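Local coordinates for protein Lic11098 (PDB 4U08) that is of unknown function but folds as a leucine-rich repeat solenoid, a scaffold that often binds other molecules, and is considered a possible virulence factor of a pathogenic Leptospira, at residues Q54-P59 and K75-A80; Q307-P312 and H328-A333; Q342-L347 and K365-L370. One frame throughout, in Å; residues are numbered along the deposited sequence.

Contact 1 (Q54-P59 and K75-A80); sequences QLIALP and KNQLMA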
ATOM      1  N   GLN A  54      -8.073 -29.289   5.380  1.00 65.64           N
ATOM      2  CA  GLN A  54      -9.348 -29.338   4.653  1.00 65.26           C
ATOM      3  C   GLN A  54     -10.574 -29.195   5.571  1.00 68.84           C
ATOM      4  O   GLN A  54     -11.641 -29.733   5.257  1.00 68.84           O
ATOM      5  CB  GLN A  54      -9.439 -30.591   3.761  1.00 66.55           C
ATOM      6  CG  GLN A  54      -8.507 -30.566   2.555  1.00 83.28           C
ATOM      7  CD  GLN A  54      -7.189 -31.251   2.837  1.00103.08           C
ATOM      8  OE1 GLN A  54      -7.126 -32.475   3.016  1.00102.43           O
ATOM      9  NE2 GLN A  54      -6.100 -30.486   2.843  1.00 86.61           N
ATOM     10  N   LEU A  55     -10.430 -28.427   6.674  1.00 64.81           N
ATOM     11  CA  LEU A  55     -11.507 -28.187   7.643  1.00 64.46           C
ATOM     12  C   LEU A  55     -12.663 -27.402   7.030  1.00 68.25           C
ATOM     13  O   LEU A  55     -12.438 -26.389   6.367  1.00 68.49           O
ATOM     14  CB  LEU A  55     -10.993 -27.467   8.909  1.00 64.33           C
ATOM     15  CG  LEU A  55      -9.877 -28.140   9.711  1.00 69.02           C
ATOM     16  CD1 LEU A  55      -9.418 -27.248  10.851  1.00 69.40           C
ATOM     17  CD2 LEU A  55     -10.330 -29.458  10.278  1.00 71.75           C
ATOM     18  N   ILE A  56     -13.891 -27.895   7.222  1.00 63.53           N
ATOM     19  CA  ILE A  56     -15.103 -27.251   6.725  1.00 62.80           C
ATOM     20  C   ILE A  56     -15.826 -26.543   7.870  1.00 64.61           C
ATOM     21  O   ILE A  56     -16.562 -25.586   7.632  1.00 64.11           O
ATOM     22  CB  ILE A  56     -16.024 -28.216   5.924  1.00 66.27           C
ATOM     23  CG1 ILE A  56     -16.432 -29.460   6.754  1.00 67.37           C
ATOM     24  CG2 ILE A  56     -15.391 -28.590   4.572  1.00 66.43           C
ATOM     25  CD1 ILE A  56     -17.702 -30.216   6.250  1.00 79.35           C
ATOM     26  N   ALA A  57     -15.581 -27.000   9.114  1.00 60.28           N
ATOM     27  CA  ALA A  57     -16.169 -26.464  10.339  1.00 60.08           C
ATOM     28  C   ALA A  57     -15.260 -26.743  11.535  1.00 64.18           C
ATOM     29  O   ALA A  57     -14.247 -27.429  11.388  1.00 63.42           O
ATOM     30  CB  ALA A  57     -17.540 -27.089  10.565  1.00 61.15           C
ATOM     31  N   LEU A  58     -15.612 -26.205  12.715  1.00 61.66           N
ATOM     32  CA  LEU A  58     -14.866 -26.421  13.955  1.00 62.42           C
ATOM     33  C   LEU A  58     -15.787 -26.975  15.036  1.00 69.82           C
ATOM     34  O   LEU A  58     -16.944 -26.544  15.108  1.00 70.05           O
ATOM     35  CB  LEU A  58     -14.269 -25.113  14.489  1.00 62.47           C
ATOM     36  CG  LEU A  58     -13.168 -24.421  13.689  1.00 66.73           C
ATOM     37  CD1 LEU A  58     -12.966 -23.019  14.223  1.00 66.72           C
ATOM     38  CD2 LEU A  58     -11.858 -25.207  13.728  1.00 67.70           C
ATOM     39  N   PRO A  59     -15.299 -27.870  15.931  1.00 68.33           N
ATOM     40  CA  PRO A  59     -16.171 -28.347  17.022  1.00 68.30           C
ATOM     41  C   PRO A  59     -16.466 -27.231  18.028  1.00 71.08           C
ATOM     42  O   PRO A  59     -15.670 -26.301  18.172  1.00 69.76           O
ATOM     43  CB  PRO A  59     -15.354 -29.474  17.656  1.00 70.12           C
ATOM     44  CG  PRO A  59     -13.925 -29.099  17.381  1.00 74.56           C
ATOM     45  CD  PRO A  59     -13.951 -28.480  16.010  1.00 69.93           C
ATOM     46  N   LYS A  75      -6.121 -21.039   5.019  1.00 55.07           N
ATOM     47  CA  LYS A  75      -6.073 -22.002   3.925  1.00 56.28           C
ATOM     48  C   LYS A  75      -6.769 -23.338   4.270  1.00 61.43           C
ATOM     49  O   LYS A  75      -6.166 -24.408   4.232  1.00 59.74           O
ATOM     50  CB  LYS A  75      -4.618 -22.191   3.423  1.00 59.09           C
ATOM     51  CG  LYS A  75      -3.965 -20.893   2.942  1.00 74.53           C
ATOM     52  CD  LYS A  75      -2.499 -21.076   2.570  1.00 84.32           C
ATOM     53  CE  LYS A  75      -1.573 -20.459   3.588  1.00101.38           C
ATOM     54  NZ  LYS A  75      -0.144 -20.743   3.292  1.00115.62           N
ATOM     55  N   ASN A  76      -8.045 -23.246   4.636  1.00 58.55           N
ATOM     56  CA  ASN A  76      -8.914 -24.389   4.875  1.00 58.12           C
ATOM     57  C   ASN A  76     -10.128 -24.137   3.990  1.00 63.82           C
ATOM     58  O   ASN A  76     -10.032 -23.349   3.042  1.00 63.28           O
ATOM     59  CB  ASN A  76      -9.298 -24.505   6.350  1.00 55.76           C
ATOM     60  CG  ASN A  76      -8.262 -25.195   7.158  1.00 71.74           C
ATOM     61  OD1 ASN A  76      -8.204 -26.413   7.195  1.00 67.37           O
ATOM     62  ND2 ASN A  76      -7.399 -24.429   7.790  1.00 63.75           N
ATOM     63  N   GLN A  77     -11.264 -24.789   4.292  1.00 62.17           N
ATOM     64  CA  GLN A  77     -12.498 -24.617   3.529  1.00 62.56           C
ATOM     65  C   GLN A  77     -13.639 -24.274   4.507  1.00 66.47           C
ATOM     66  O   GLN A  77     -14.785 -24.680   4.275  1.00 66.53           O
ATOM     67  CB  GLN A  77     -12.806 -25.905   2.734  1.00 64.16           C
ATOM     68  CG  GLN A  77     -11.797 -26.254   1.636  1.00 81.74           C
ATOM     69  CD  GLN A  77     -11.880 -27.696   1.176  1.00108.96           C
ATOM     70  OE1 GLN A  77     -12.356 -28.593   1.888  1.00106.50           O
ATOM     71  NE2 GLN A  77     -11.375 -27.963  -0.019  1.00103.29           N
ATOM     72  N   LEU A  78     -13.318 -23.515   5.601  1.00 62.01           N
ATOM     73  CA  LEU A  78     -14.280 -23.179   6.659  1.00 61.45           C
ATOM     74  C   LEU A  78     -15.488 -22.447   6.122  1.00 65.13           C
ATOM     75  O   LEU A  78     -15.340 -21.420   5.465  1.00 64.00           O
ATOM     76  CB  LEU A  78     -13.652 -22.399   7.819  1.00 61.33           C
ATOM     77  CG  LEU A  78     -12.581 -23.100   8.643  1.00 66.27           C
ATOM     78  CD1 LEU A  78     -11.998 -22.146   9.653  1.00 66.19           C
ATOM     79  CD2 LEU A  78     -13.133 -24.320   9.366  1.00 69.13           C
HETATM   80  N   MSE A  79     -16.678 -23.022   6.354  1.00 61.83           N
HETATM   81  CA  MSE A  79     -17.950 -22.485   5.877  1.00 61.15           C
HETATM   82  C   MSE A  79     -18.612 -21.598   6.924  1.00 60.96           C
HETATM   83  O   MSE A  79     -19.405 -20.730   6.566  1.00 61.27           O
HETATM   84  CB  MSE A  79     -18.891 -23.624   5.454  1.00 63.94           C
HETATM   85  CG  MSE A  79     -18.270 -24.586   4.459  1.00 68.63           C
HETATM   86 SE   MSE A  79     -19.433 -25.127   3.187  1.00 73.85          SE
HETATM   87  CE  MSE A  79     -19.809 -23.579   2.405  1.00 70.72           C
ATOM     88  N   ALA A  80     -18.284 -21.807   8.211  1.00 54.99           N
ATOM     89  CA  ALA A  80     -18.846 -21.065   9.342  1.00 53.97           C
ATOM     90  C   ALA A  80     -17.976 -21.208  10.574  1.00 55.65           C
ATOM     91  O   ALA A  80     -17.191 -22.148  10.655  1.00 56.21           O
ATOM     92  CB  ALA A  80     -20.257 -21.567   9.652  1.00 54.65           C
TER
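An asparagine ladder, a common feature of leucine-rich repeats, joins Leu55 to Asn76 just beyond the strands of two successive turns. Asn76 turns its side chain toward the preceding turn and takes the N-H of Leu55 on OD1 (Leu55 N to Asn76 OD1 3.0 Å), with the donor tilted 19° from the carbonyl plane. Its CG stands anti to its own carbonyl carbon (chi1 -83°), which lays the amide alongside the Leu55 side chain, the two pointing the same way. The other half of the amide is engaged too: Asn76 ND2 donates to Leu50 O and, weakly, to Leu73 O, so a buried polar group is satisfied at both ends. Such turns repeat every 23 residues here, and their backbones also pair beyond the asparagine. Gln77 N reaches Leu55 O at 2.9 Å, and N of Met79, a selenomethionine, reaches Ile56 O at 2.9 Å in a nearly straight bond (170° at the hydrogen). Between these rungs the CA-H of Ile56 faces Gln77 O. On the inner side, among the leucines, one methyl of Leu78 serves two leucines of the earlier turn: its CD2 lies 3.8 Å from Leu55 CB and 4.3 Å from Leu58 CG.

Contact 2 (Q307-P312 and H328-A333); sequences QLNFLP and HNQLNA. With ZN (zinc ion), chain C.
An aromatic ring meeting an amide at the outer end of the turn sets this contact apart: the end of the Asn332 side chain lies over the rim of one face of Phe310, its amide plane tilted 48° to the ring. The ring starts out from a CB directed away from 328-333, yet chi1 of -59° together with a ring turn of -81° (chi2) lets it reach Asn332, and Phe310 CE1 ends 4.1 Å from Asn332 CB. Water 1 lies in the plane of the ring at its edge. That water also bridges the two segments, donating a hydrogen bond to Ala333 O at 2.8 Å and accepting the N-H of Leu311.

Alongside it runs the usual framework of neighbouring leucine-rich repeat turns. Gln330 N donates to Leu308 O at 2.9 Å. Asn332 N makes a weak bond to Asn309 O at 3.3 Å. Leu331 CD2 packs on Leu311 CG at 4.0 Å, the two side chains crossing near a right angle. Asn329, the ladder asparagine, accepts from Leu308 N, although the position of its OD1 is doubtful; its ND2 donates to Leu303 O and Leu326 O.

At the other end of 328-333, His328 binds a zinc ion through NE2 at 2.0 Å, and water 2 is a further ligand. The metal meets the imidazole head-on, equally far from CD2 and CE1, while the ring also meets that of Tyr351 with planes at about 60°. Coordination implies that NE2 gives its lone pair to zinc and carries no proton; histidine and water may not be the whole shell, and any role of the metal is not established.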
ATOM      1  N   GLN A 307       3.590  14.335 -22.216  1.00 31.12           N
ATOM      2  CA  GLN A 307       3.598  15.113 -23.437  1.00 30.73           C
ATOM      3  C   GLN A 307       4.435  16.355 -23.226  1.00 33.30           C
ATOM      4  O   GLN A 307       4.135  17.396 -23.801  1.00 33.73           O
ATOM      5  CB  GLN A 307       2.146  15.473 -23.812  1.00 32.79           C
ATOM      6  CG  GLN A 307       1.295  14.288 -24.294  1.00 50.80           C
ATOM      7  CD  GLN A 307      -0.195  14.603 -24.341  1.00 75.06           C
ATOM      8  OE1 GLN A 307      -0.635  15.752 -24.549  1.00 61.21           O
ATOM      9  NE2 GLN A 307      -1.017  13.573 -24.165  1.00 75.47           N
ATOM     10  N   LEU A 308       5.472  16.277 -22.363  1.00 28.89           N
ATOM     11  CA  LEU A 308       6.323  17.450 -22.111  1.00 30.39           C
ATOM     12  C   LEU A 308       7.103  17.906 -23.337  1.00 32.98           C
ATOM     13  O   LEU A 308       7.720  17.084 -24.007  1.00 31.66           O
ATOM     14  CB  LEU A 308       7.307  17.163 -20.975  1.00 30.64           C
ATOM     15  CG  LEU A 308       6.698  16.917 -19.605  1.00 34.67           C
ATOM     16  CD1 LEU A 308       7.747  16.309 -18.673  1.00 35.28           C
ATOM     17  CD2 LEU A 308       6.121  18.213 -19.024  1.00 35.67           C
ATOM     18  N   ASN A 309       7.088  19.212 -23.624  1.00 30.85           N
ATOM     19  CA  ASN A 309       7.842  19.773 -24.752  1.00 30.74           C
ATOM     20  C   ASN A 309       9.103  20.335 -24.236  1.00 31.30           C
ATOM     21  O   ASN A 309      10.117  20.293 -24.923  1.00 31.63           O
ATOM     22  CB  ASN A 309       7.046  20.887 -25.466  1.00 35.46           C
ATOM     23  CG  ASN A 309       6.050  20.328 -26.443  1.00 50.98           C
ATOM     24  OD1 ASN A 309       6.380  19.479 -27.272  1.00 40.52           O
ATOM     25  ND2 ASN A 309       4.811  20.772 -26.339  1.00 46.63           N
ATOM     26  N   PHE A 310       9.061  20.829 -22.989  1.00 27.49           N
ATOM     27  CA  PHE A 310      10.202  21.443 -22.336  1.00 27.67           C
ATOM     28  C   PHE A 310      10.163  21.165 -20.840  1.00 33.43           C
ATOM     29  O   PHE A 310       9.131  20.777 -20.280  1.00 32.58           O
ATOM     30  CB  PHE A 310      10.220  22.988 -22.544  1.00 30.29           C
ATOM     31  CG  PHE A 310      10.271  23.440 -23.984  1.00 33.17           C
ATOM     32  CD1 PHE A 310      11.477  23.468 -24.679  1.00 37.04           C
ATOM     33  CD2 PHE A 310       9.111  23.834 -24.649  1.00 37.31           C
ATOM     34  CE1 PHE A 310      11.513  23.839 -26.037  1.00 38.01           C
ATOM     35  CE2 PHE A 310       9.151  24.240 -25.992  1.00 38.19           C
ATOM     36  CZ  PHE A 310      10.351  24.245 -26.669  1.00 36.37           C
ATOM     37  N   LEU A 311      11.304  21.399 -20.211  1.00 31.17           N
ATOM     38  CA  LEU A 311      11.506  21.316 -18.763  1.00 32.23           C
ATOM     39  C   LEU A 311      11.828  22.712 -18.237  1.00 38.18           C
ATOM     40  O   LEU A 311      12.596  23.435 -18.882  1.00 36.59           O
ATOM     41  CB  LEU A 311      12.690  20.394 -18.435  1.00 32.16           C
ATOM     42  CG  LEU A 311      12.612  18.957 -18.889  1.00 35.27           C
ATOM     43  CD1 LEU A 311      13.895  18.239 -18.551  1.00 36.13           C
ATOM     44  CD2 LEU A 311      11.370  18.241 -18.321  1.00 37.04           C
ATOM     45  N   PRO A 312      11.312  23.112 -17.049  1.00 35.44           N
ATOM     46  CA  PRO A 312      11.691  24.430 -16.516  1.00 35.01           C
ATOM     47  C   PRO A 312      13.180  24.437 -16.162  1.00 36.15           C
ATOM     48  O   PRO A 312      13.734  23.367 -15.906  1.00 34.77           O
ATOM     49  CB  PRO A 312      10.798  24.576 -15.284  1.00 37.24           C
ATOM     50  CG  PRO A 312      10.408  23.182 -14.910  1.00 40.42           C
ATOM     51  CD  PRO A 312      10.364  22.401 -16.158  1.00 36.14           C
ATOM     52  N   HIS A 328       9.842   8.958 -24.041  1.00 26.39           N
ATOM     53  CA  HIS A 328       8.629   9.118 -24.844  1.00 25.76           C
ATOM     54  C   HIS A 328       7.807  10.368 -24.498  1.00 28.09           C
ATOM     55  O   HIS A 328       6.591  10.314 -24.344  1.00 29.59           O
ATOM     56  CB  HIS A 328       7.771   7.825 -24.777  1.00 27.20           C
ATOM     57  CG  HIS A 328       6.895   7.634 -25.977  1.00 31.46           C
ATOM     58  ND1 HIS A 328       5.628   8.207 -26.057  1.00 34.05           N
ATOM     59  CD2 HIS A 328       7.144   6.973 -27.128  1.00 33.33           C
ATOM     60  CE1 HIS A 328       5.157   7.872 -27.250  1.00 33.63           C
ATOM     61  NE2 HIS A 328       6.027   7.117 -27.926  1.00 33.35           N
ATOM     62  N   ASN A 329       8.488  11.470 -24.289  1.00 25.54           N
ATOM     63  CA  ASN A 329       7.819  12.755 -24.157  1.00 25.27           C
ATOM     64  C   ASN A 329       8.036  13.387 -25.557  1.00 34.09           C
ATOM     65  O   ASN A 329       8.359  12.689 -26.516  1.00 31.10           O
ATOM     66  CB  ASN A 329       8.452  13.605 -23.054  1.00 23.91           C
ATOM     67  CG  ASN A 329       7.894  13.249 -21.718  1.00 39.47           C
ATOM     68  OD1 ASN A 329       6.785  13.622 -21.402  1.00 29.96           O
ATOM     69  ND2 ASN A 329       8.588  12.437 -20.959  1.00 30.89           N
ATOM     70  N   GLN A 330       7.948  14.688 -25.667  1.00 34.73           N
ATOM     71  CA  GLN A 330       8.251  15.274 -26.975  1.00 34.96           C
ATOM     72  C   GLN A 330       9.271  16.388 -26.777  1.00 35.47           C
ATOM     73  O   GLN A 330       9.110  17.471 -27.292  1.00 34.42           O
ATOM     74  CB  GLN A 330       6.942  15.691 -27.701  1.00 36.78           C
ATOM     75  CG  GLN A 330       5.874  16.294 -26.800  1.00 60.14           C
ATOM     76  CD  GLN A 330       4.506  16.225 -27.437  1.00 77.49           C
ATOM     77  OE1 GLN A 330       4.040  17.176 -28.081  1.00 64.84           O
ATOM     78  NE2 GLN A 330       3.823  15.104 -27.248  1.00 74.68           N
ATOM     79  N   LEU A 331      10.305  16.143 -25.947  1.00 29.86           N
ATOM     80  CA  LEU A 331      11.290  17.171 -25.649  1.00 30.08           C
ATOM     81  C   LEU A 331      12.085  17.580 -26.871  1.00 35.53           C
ATOM     82  O   LEU A 331      12.636  16.730 -27.560  1.00 32.04           O
ATOM     83  CB  LEU A 331      12.259  16.742 -24.524  1.00 30.23           C
ATOM     84  CG  LEU A 331      11.655  16.555 -23.148  1.00 34.21           C
ATOM     85  CD1 LEU A 331      12.655  15.815 -22.213  1.00 35.48           C
ATOM     86  CD2 LEU A 331      11.270  17.906 -22.555  1.00 35.41           C
ATOM     87  N   ASN A 332      12.178  18.892 -27.096  1.00 35.29           N
ATOM     88  CA  ASN A 332      12.891  19.525 -28.209  1.00 36.75           C
ATOM     89  C   ASN A 332      14.284  19.902 -27.758  1.00 39.53           C
ATOM     90  O   ASN A 332      15.204  19.947 -28.557  1.00 40.18           O
ATOM     91  CB  ASN A 332      12.089  20.802 -28.662  1.00 39.49           C
ATOM     92  CG  ASN A 332      10.627  20.491 -28.919  1.00 70.85           C
ATOM     93  OD1 ASN A 332       9.759  20.747 -28.085  1.00 66.95           O
ATOM     94  ND2 ASN A 332      10.338  19.799 -30.014  1.00 69.73           N
ATOM     95  N   ALA A 333      14.443  20.195 -26.470  1.00 35.54           N
ATOM     96  CA  ALA A 333      15.743  20.579 -25.894  1.00 35.67           C
ATOM     97  C   ALA A 333      15.764  20.312 -24.390  1.00 35.74           C
ATOM     98  O   ALA A 333      14.717  20.155 -23.777  1.00 33.75           O
ATOM     99  CB  ALA A 333      16.015  22.067 -26.148  1.00 36.91           C
TER
HETATM  100 ZN    ZN C 501       5.750   6.317 -29.714  1.00 36.42          ZN
HETATM  101  O   HOH W   1      13.599  21.886 -21.867  1.00 33.22           O
HETATM  102  O   HOH W   2       4.189   5.340 -29.032  1.00 46.20           O

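Contact 3 (Q342-L347 and K365-L370); sequences QKLQTL and KNLKKL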
ATOM      1  N   GLN A 342      24.336  17.100  -9.942  1.00 30.42           N
ATOM      2  CA  GLN A 342      25.590  16.394  -9.600  1.00 30.22           C
ATOM      3  C   GLN A 342      25.429  14.965  -9.061  1.00 36.30           C
ATOM      4  O   GLN A 342      26.367  14.183  -9.154  1.00 37.66           O
ATOM      5  CB  GLN A 342      26.456  17.239  -8.643  1.00 31.89           C
ATOM      6  CG  GLN A 342      27.092  18.463  -9.341  1.00 46.64           C
ATOM      7  CD  GLN A 342      27.874  18.077 -10.585  1.00 68.65           C
ATOM      8  OE1 GLN A 342      28.891  17.371 -10.517  1.00 65.97           O
ATOM      9  NE2 GLN A 342      27.374  18.469 -11.756  1.00 52.25           N
ATOM     10  N   LYS A 343      24.252  14.611  -8.533  1.00 32.72           N
ATOM     11  CA  LYS A 343      23.999  13.270  -8.016  1.00 30.94           C
ATOM     12  C   LYS A 343      23.309  12.358  -9.022  1.00 32.23           C
ATOM     13  O   LYS A 343      23.076  11.190  -8.726  1.00 27.19           O
ATOM     14  CB  LYS A 343      23.237  13.342  -6.683  1.00 33.08           C
ATOM     15  CG  LYS A 343      24.121  13.892  -5.551  1.00 35.32           C
ATOM     16  CD  LYS A 343      23.435  13.783  -4.186  1.00 42.16           C
ATOM     17  CE  LYS A 343      24.203  14.518  -3.114  1.00 53.72           C
ATOM     18  NZ  LYS A 343      23.607  14.314  -1.763  1.00 68.51           N
ATOM     19  N   LEU A 344      23.017  12.870 -10.256  1.00 28.79           N
ATOM     20  CA  LEU A 344      22.300  12.090 -11.244  1.00 27.74           C
ATOM     21  C   LEU A 344      23.096  10.893 -11.730  1.00 31.58           C
ATOM     22  O   LEU A 344      24.246  11.052 -12.154  1.00 31.08           O
ATOM     23  CB  LEU A 344      21.831  12.999 -12.416  1.00 28.24           C
ATOM     24  CG  LEU A 344      20.719  12.464 -13.302  1.00 29.62           C
ATOM     25  CD1 LEU A 344      19.385  12.438 -12.535  1.00 29.89           C
ATOM     26  CD2 LEU A 344      20.556  13.347 -14.534  1.00 27.18           C
ATOM     27  N   GLN A 345      22.492   9.707 -11.674  1.00 26.03           N
ATOM     28  CA  GLN A 345      23.145   8.459 -12.109  1.00 27.40           C
ATOM     29  C   GLN A 345      22.527   7.858 -13.349  1.00 30.17           C
ATOM     30  O   GLN A 345      23.205   7.170 -14.116  1.00 30.01           O
ATOM     31  CB  GLN A 345      23.153   7.429 -10.956  1.00 28.64           C
ATOM     32  CG  GLN A 345      24.062   7.863  -9.803  1.00 35.77           C
ATOM     33  CD  GLN A 345      24.137   6.865  -8.675  1.00 57.52           C
ATOM     34  OE1 GLN A 345      24.065   7.231  -7.510  1.00 59.85           O
ATOM     35  NE2 GLN A 345      24.323   5.595  -8.988  1.00 52.91           N
ATOM     36  N   THR A 346      21.226   8.053 -13.522  1.00 26.37           N
ATOM     37  CA  THR A 346      20.494   7.518 -14.661  1.00 26.37           C
ATOM     38  C   THR A 346      19.648   8.626 -15.293  1.00 28.77           C
ATOM     39  O   THR A 346      18.890   9.295 -14.594  1.00 26.33           O
ATOM     40  CB  THR A 346      19.622   6.309 -14.260  1.00 39.01           C
ATOM     41  OG1 THR A 346      20.429   5.386 -13.540  1.00 47.36           O
ATOM     42  CG2 THR A 346      19.053   5.581 -15.471  1.00 40.19           C
ATOM     43  N   LEU A 347      19.759   8.776 -16.622  1.00 25.51           N
ATOM     44  CA  LEU A 347      18.980   9.782 -17.366  1.00 25.02           C
ATOM     45  C   LEU A 347      18.435   9.122 -18.614  1.00 26.03           C
ATOM     46  O   LEU A 347      19.194   8.669 -19.475  1.00 26.23           O
ATOM     47  CB  LEU A 347      19.830  11.021 -17.688  1.00 24.50           C
ATOM     48  CG  LEU A 347      19.145  12.149 -18.524  1.00 26.81           C
ATOM     49  CD1 LEU A 347      17.826  12.625 -17.870  1.00 23.33           C
ATOM     50  CD2 LEU A 347      20.086  13.347 -18.701  1.00 30.26           C
ATOM     51  N   LYS A 365      29.376  14.209 -13.895  1.00 39.46           N
ATOM     52  CA  LYS A 365      30.491  13.298 -13.574  1.00 39.94           C
ATOM     53  C   LYS A 365      30.047  11.969 -12.948  1.00 41.57           C
ATOM     54  O   LYS A 365      30.702  10.939 -13.136  1.00 42.67           O
ATOM     55  CB  LYS A 365      31.537  14.015 -12.690  1.00 44.10           C
ATOM     56  CG  LYS A 365      32.135  15.286 -13.313  1.00 67.23           C
ATOM     57  CD  LYS A 365      33.388  15.017 -14.169  1.00 84.21           C
ATOM     58  CE  LYS A 365      34.021  16.294 -14.662  1.00100.48           C
ATOM     59  NZ  LYS A 365      35.311  16.033 -15.345  1.00113.70           N
ATOM     60  N   ASN A 366      28.907  11.978 -12.263  1.00 35.08           N
ATOM     61  CA  ASN A 366      28.365  10.772 -11.640  1.00 34.17           C
ATOM     62  C   ASN A 366      27.399   9.968 -12.535  1.00 33.36           C
ATOM     63  O   ASN A 366      26.965   8.876 -12.151  1.00 30.62           O
ATOM     64  CB  ASN A 366      27.718  11.130 -10.296  1.00 34.56           C
ATOM     65  CG  ASN A 366      28.702  11.614  -9.269  1.00 48.98           C
ATOM     66  OD1 ASN A 366      28.407  12.498  -8.450  1.00 46.90           O
ATOM     67  ND2 ASN A 366      29.923  11.117  -9.355  1.00 41.57           N
ATOM     68  N   LEU A 367      27.082  10.477 -13.742  1.00 28.35           N
ATOM     69  CA  LEU A 367      26.161   9.776 -14.634  1.00 27.21           C
ATOM     70  C   LEU A 367      26.728   8.431 -15.063  1.00 32.62           C
ATOM     71  O   LEU A 367      27.885   8.343 -15.463  1.00 32.68           O
ATOM     72  CB  LEU A 367      25.790  10.661 -15.847  1.00 26.94           C
ATOM     73  CG  LEU A 367      24.469  10.357 -16.549  1.00 29.25           C
ATOM     74  CD1 LEU A 367      23.238  10.684 -15.608  1.00 27.80           C
ATOM     75  CD2 LEU A 367      24.357  11.196 -17.831  1.00 27.09           C
ATOM     76  N   LYS A 368      25.941   7.367 -14.880  1.00 29.07           N
ATOM     77  CA  LYS A 368      26.343   5.994 -15.178  1.00 28.67           C
ATOM     78  C   LYS A 368      25.667   5.487 -16.426  1.00 31.07           C
ATOM     79  O   LYS A 368      26.249   4.727 -17.198  1.00 29.77           O
ATOM     80  CB  LYS A 368      26.050   5.058 -13.977  1.00 31.54           C
ATOM     81  CG  LYS A 368      26.817   5.401 -12.696  1.00 47.42           C
ATOM     82  CD  LYS A 368      26.253   4.602 -11.501  1.00 61.95           C
ATOM     83  CE  LYS A 368      27.299   4.025 -10.553  1.00 64.07           C
ATOM     84  NZ  LYS A 368      27.304   4.673  -9.207  1.00 48.98           N
ATOM     85  N   LYS A 369      24.404   5.875 -16.618  1.00 29.91           N
ATOM     86  CA  LYS A 369      23.629   5.435 -17.766  1.00 29.20           C
ATOM     87  C   LYS A 369      22.871   6.600 -18.415  1.00 31.64           C
ATOM     88  O   LYS A 369      22.163   7.359 -17.743  1.00 27.69           O
ATOM     89  CB  LYS A 369      22.666   4.309 -17.360  1.00 32.27           C
ATOM     90  CG  LYS A 369      23.327   2.951 -17.152  1.00 41.29           C
ATOM     91  CD  LYS A 369      22.387   1.991 -16.427  1.00 51.94           C
ATOM     92  CE  LYS A 369      23.002   0.633 -16.180  1.00 70.08           C
ATOM     93  NZ  LYS A 369      22.930  -0.237 -17.385  1.00 87.61           N
ATOM     94  N   LEU A 370      23.024   6.719 -19.739  1.00 29.20           N
ATOM     95  CA  LEU A 370      22.362   7.745 -20.544  1.00 27.49           C
ATOM     96  C   LEU A 370      21.705   7.071 -21.741  1.00 29.51           C
ATOM     97  O   LEU A 370      22.383   6.421 -22.536  1.00 29.87           O
ATOM     98  CB  LEU A 370      23.359   8.850 -20.935  1.00 26.77           C
ATOM     99  CG  LEU A 370      22.830  10.018 -21.796  1.00 29.14           C
ATOM    100  CD1 LEU A 370      21.660  10.773 -21.090  1.00 26.78           C
ATOM    101  CD2 LEU A 370      23.948  10.993 -22.099  1.00 31.53           C
TER
HETATM  102  O   HOH W   3      25.921  13.444 -12.399  1.00 26.21           O
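At Gln342 the first segment meets the second through its backbone: Gln342 O faces the side chain of Asn366, whose CB lies 3.5 Å from it. The amide of Gln342 itself is held by Gln363 O, through NE2. Lys343 points away and sends its ammonium to Asn320 OD1. The chain then turns inward at Leu344, which lies side by side with Leu367, Leu344 CG being 3.9 Å from Leu367 CD1. Leu344 O accepts a hydrogen bond from water 3 (2.9 Å), though the water's protons may be shared among other acceptors, and the same water accepts a weak bond from Asn366 N.

Gln345 comes next, and its carbonyl O is gripped twice, by Lys368 N at 2.8 Å and Lys369 N at 3.1 Å; the second donor approaches nearly along the C=O axis, the first at a more bent angle (131° at the oxygen), tilted out of the carbonyl plane. Outside, the extended Gln345 side chain runs alongside that of Lys368. Here the strands of two consecutive leucine-rich repeats begin, and they run parallel as in every such solenoid. Thr346 is paired with Lys369, their side chains sharing one face of the sheet; Lys369 NZ is bonded to Tyr395 OH. Leu347 continues the pairing, its N-H donated to Lys369 O (N to O 3.0 Å), and its side chain takes the other face with Leu370. With CG anti to the backbone N in both (chi1 178° in Leu347), the two isobutyl groups point the same way into the leucine core, Leu347 CG meeting Leu370 CD1 at 3.8 Å, while Leu324 of the preceding strand also touches Leu347.

Overall arrangement
The three contacts follow one another along the chain, each closing before the next opens, and each joins adjacent turns of the same solenoid. Contact 1 lies toward the N-terminal end, on the loops after strands 47-49 and 70-72, and its centre is about 58 Å from that of contact 2 and about 56 Å from that of contact 3, across the centre of the chain. Contact 2 uses the equivalent loops after strands 300-302 and 323-325. Contact 3 enters strands 346-348 and 369-371; its centre is about 19 Å from that of contact 2, with nearest atoms about 7 Å apart. Long-range order thus comes from repeated neighbour-to-neighbour pairing, with no direct touch among the three.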